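Long-range contact in acarbose Kinase Mak1 (Uncultured bacterium, PDB 6WB4), which phosphorylates the antidiabetic drug acarbose at the expense of ATP, as a microbiome-derived carbohydrate kinase of the pfkB (ribokinase-like) family: residues G85-G90 with T113-N118. Sequence-based numbering, arbitrary orientation.
Sequences GDDAEG and TRRSVN
A chi1 of 41° tucks the Asp87 carboxylate back over its own main chain and turns both of its oxygens toward Thr113. The two residues therefore meet twice: OG1 of Thr113 donates to Asp87 OD1 at 2.6 Å, and Thr113 N donates to Asp87 OD2 at 3.2 Å, each on a syn lone pair. Asp87 sits at the N-cap of helix 88-100, and its OD1 also takes a capping bond from Gly90 N. Thr113 OG1 in turn accepts from Gly85 N at 2.7 Å. Arg115 bends back at chi3 (71°), bringing NE and NH2 side-on to Thr113 O, which both grip. Arg115 NH2 also makes a salt bridge to Asp87 OD2, 3.1 Å away in the guanidinium plane but above the carboxylate plane. Glu89 lays CG and its carboxylate over one face of the Arg115 guanidinium, the two planes 23° apart; Glu89 OE2 pairs with Arg115 NH1 by charge alone, at 3.4 Å. This salt-bridge network of Asp87, Glu89 and Arg115 ties the start of helix 88-100, just after strand 78-84 of the large sheet, to strand 115-120 and the residues leading into it. That strand, flanked by strands 34-39 and 126-131, belongs to a four-stranded sheet consistent with the lid of ribokinase-like kinases, where Ile56 of the second subunit packs on Arg115.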
ATOM      1  N   GLY B  85      10.412 -12.791   0.073  1.00 65.12           N
ATOM      2  CA  GLY B  85      10.673 -12.722   1.496  1.00 58.83           C
ATOM      3  C   GLY B  85       9.912 -13.792   2.252  1.00 65.30           C
ATOM      4  O   GLY B  85       8.890 -14.297   1.787  1.00 67.66           O
ATOM      5  N   ASP B  86      10.406 -14.133   3.435  1.00 64.27           N
ATOM      6  CA  ASP B  86       9.656 -14.974   4.356  1.00 50.16           C
ATOM      7  C   ASP B  86       8.671 -14.108   5.115  1.00 63.59           C
ATOM      8  O   ASP B  86       8.800 -13.904   6.323  1.00 61.06           O
ATOM      9  CB  ASP B  86      10.593 -15.693   5.322  1.00 63.38           C
ATOM     10  CG  ASP B  86       9.868 -16.663   6.225  1.00 76.34           C
ATOM     11  OD1 ASP B  86       8.740 -17.076   5.884  1.00 82.55           O
ATOM     12  OD2 ASP B  86      10.428 -16.999   7.290  1.00 87.02           O
ATOM     13  N   ASP B  87       7.706 -13.564   4.382  1.00 67.20           N
ATOM     14  CA  ASP B  87       6.692 -12.709   4.965  1.00 59.31           C
ATOM     15  C   ASP B  87       5.330 -12.922   4.300  1.00 60.98           C
ATOM     16  O   ASP B  87       5.198 -13.736   3.389  1.00 68.20           O
ATOM     17  CB  ASP B  87       7.125 -11.247   4.861  1.00 51.64           C
ATOM     18  CG  ASP B  87       7.776 -10.925   3.540  1.00 55.16           C
ATOM     19  OD1 ASP B  87       7.309 -11.439   2.503  1.00 55.48           O
ATOM     20  OD2 ASP B  87       8.754 -10.148   3.536  1.00 68.35           O
ATOM     21  N   ALA B  88       4.339 -12.144   4.733  1.00 59.34           N
ATOM     22  CA  ALA B  88       2.960 -12.249   4.258  1.00 56.23           C
ATOM     23  C   ALA B  88       2.834 -12.030   2.752  1.00 55.81           C
ATOM     24  O   ALA B  88       2.061 -12.710   2.078  1.00 60.33           O
ATOM     25  CB  ALA B  88       2.066 -11.244   5.014  1.00 48.54           C
ATOM     26  N   GLU B  89       3.559 -11.049   2.233  1.00 56.05           N
ATOM     27  CA  GLU B  89       3.557 -10.785   0.798  1.00 64.65           C
ATOM     28  C   GLU B  89       4.198 -11.959   0.059  1.00 74.44           C
ATOM     29  O   GLU B  89       3.823 -12.291  -1.071  1.00 70.99           O
ATOM     30  CB  GLU B  89       4.273  -9.469   0.499  1.00 66.67           C
ATOM     31  CG  GLU B  89       5.177  -8.995   1.629  1.00 81.06           C
ATOM     32  CD  GLU B  89       4.457  -8.113   2.645  1.00 87.62           C
ATOM     33  OE1 GLU B  89       3.738  -7.181   2.229  1.00 86.04           O
ATOM     34  OE2 GLU B  89       4.606  -8.358   3.862  1.00 91.32           O
ATOM     35  N   GLY B  90       5.186 -12.571   0.704  1.00 74.60           N
ATOM     36  CA  GLY B  90       5.808 -13.775   0.193  1.00 67.72           C
ATOM     37  C   GLY B  90       4.839 -14.942   0.093  1.00 67.93           C
ATOM     38  O   GLY B  90       4.829 -15.662  -0.914  1.00 53.19           O
ATOM     39  N   THR B 113      10.043  -9.532   0.722  1.00 64.08           N
ATOM     40  CA  THR B 113       9.472  -9.508  -0.617  1.00 50.67           C
ATOM     41  C   THR B 113       9.449  -8.102  -1.219  1.00 47.33           C
ATOM     42  O   THR B 113       9.197  -7.130  -0.508  1.00 58.80           O
ATOM     43  CB  THR B 113       8.045 -10.061  -0.578  1.00 49.04           C
ATOM     44  OG1 THR B 113       8.070 -11.380  -0.023  1.00 65.40           O
ATOM     45  CG2 THR B 113       7.423 -10.079  -1.967  1.00 45.44           C
ATOM     46  N   ARG B 114       9.709  -7.998  -2.522  1.00 45.35           N
ATOM     47  CA  ARG B 114       9.583  -6.734  -3.236  1.00 42.91           C
ATOM     48  C   ARG B 114       8.144  -6.267  -3.181  1.00 56.52           C
ATOM     49  O   ARG B 114       7.228  -7.061  -3.375  1.00 59.43           O
ATOM     50  CB  ARG B 114      10.018  -6.864  -4.698  1.00 36.90           C
ATOM     51  CG  ARG B 114      11.378  -7.457  -4.927  1.00 40.92           C
ATOM     52  CD  ARG B 114      11.673  -7.513  -6.425  1.00 55.36           C
ATOM     53  NE  ARG B 114      12.820  -8.368  -6.742  1.00 57.70           N
ATOM     54  CZ  ARG B 114      12.739  -9.662  -7.036  1.00 61.24           C
ATOM     55  NH1 ARG B 114      11.561 -10.277  -7.053  1.00 65.56           N
ATOM     56  NH2 ARG B 114      13.838 -10.344  -7.316  1.00 67.66           N
ATOM     57  N   ARG B 115       7.943  -4.973  -2.969  1.00 64.26           N
ATOM     58  CA  ARG B 115       6.591  -4.442  -2.864  1.00 59.92           C
ATOM     59  C   ARG B 115       6.490  -3.053  -3.463  1.00 50.58           C
ATOM     60  O   ARG B 115       7.477  -2.346  -3.580  1.00 46.30           O
ATOM     61  CB  ARG B 115       6.140  -4.428  -1.407  1.00 50.17           C
ATOM     62  CG  ARG B 115       7.040  -3.636  -0.469  1.00 53.03           C
ATOM     63  CD  ARG B 115       6.908  -4.173   0.953  1.00 55.41           C
ATOM     64  NE  ARG B 115       7.545  -5.480   1.055  1.00 62.59           N
ATOM     65  CZ  ARG B 115       7.488  -6.274   2.118  1.00 62.11           C
ATOM     66  NH1 ARG B 115       6.796  -5.909   3.198  1.00 53.89           N
ATOM     67  NH2 ARG B 115       8.120  -7.447   2.090  1.00 49.76           N
ATOM     68  N   SER B 116       5.289  -2.689  -3.887  1.00 59.50           N
ATOM     69  CA  SER B 116       5.037  -1.368  -4.430  1.00 56.28           C
ATOM     70  C   SER B 116       3.730  -0.818  -3.901  1.00 65.50           C
ATOM     71  O   SER B 116       2.818  -1.579  -3.562  1.00 64.77           O
ATOM     72  CB  SER B 116       4.986  -1.394  -5.960  1.00 63.27           C
ATOM     73  OG  SER B 116       6.160  -1.940  -6.523  1.00 66.19           O
ATOM     74  N   VAL B 117       3.649   0.506  -3.820  1.00 63.26           N
ATOM     75  CA  VAL B 117       2.360   1.174  -3.759  1.00 60.98           C
ATOM     76  C   VAL B 117       2.155   1.813  -5.128  1.00 62.89           C
ATOM     77  O   VAL B 117       3.040   2.500  -5.638  1.00 57.38           O
ATOM     78  CB  VAL B 117       2.264   2.215  -2.621  1.00 62.84           C
ATOM     79  CG1 VAL B 117       1.101   3.177  -2.864  1.00 62.34           C
ATOM     80  CG2 VAL B 117       2.141   1.517  -1.259  1.00 46.74           C
ATOM     81  N   ASN B 118       1.024   1.494  -5.755  1.00 56.54           N
ATOM     82  CA  ASN B 118       0.685   2.017  -7.073  1.00 58.39           C
ATOM     83  C   ASN B 118      -0.475   2.981  -6.998  1.00 63.94           C
ATOM     84  O   ASN B 118      -1.564   2.619  -6.555  1.00 65.58           O
ATOM     85  CB  ASN B 118       0.326   0.896  -8.048  1.00 63.70           C
ATOM     86  CG  ASN B 118       1.447  -0.091  -8.251  1.00 72.21           C
ATOM     87  OD1 ASN B 118       1.208  -1.266  -8.515  1.00 84.40           O
ATOM     88  ND2 ASN B 118       2.678   0.377  -8.127  1.00 75.21           N
TER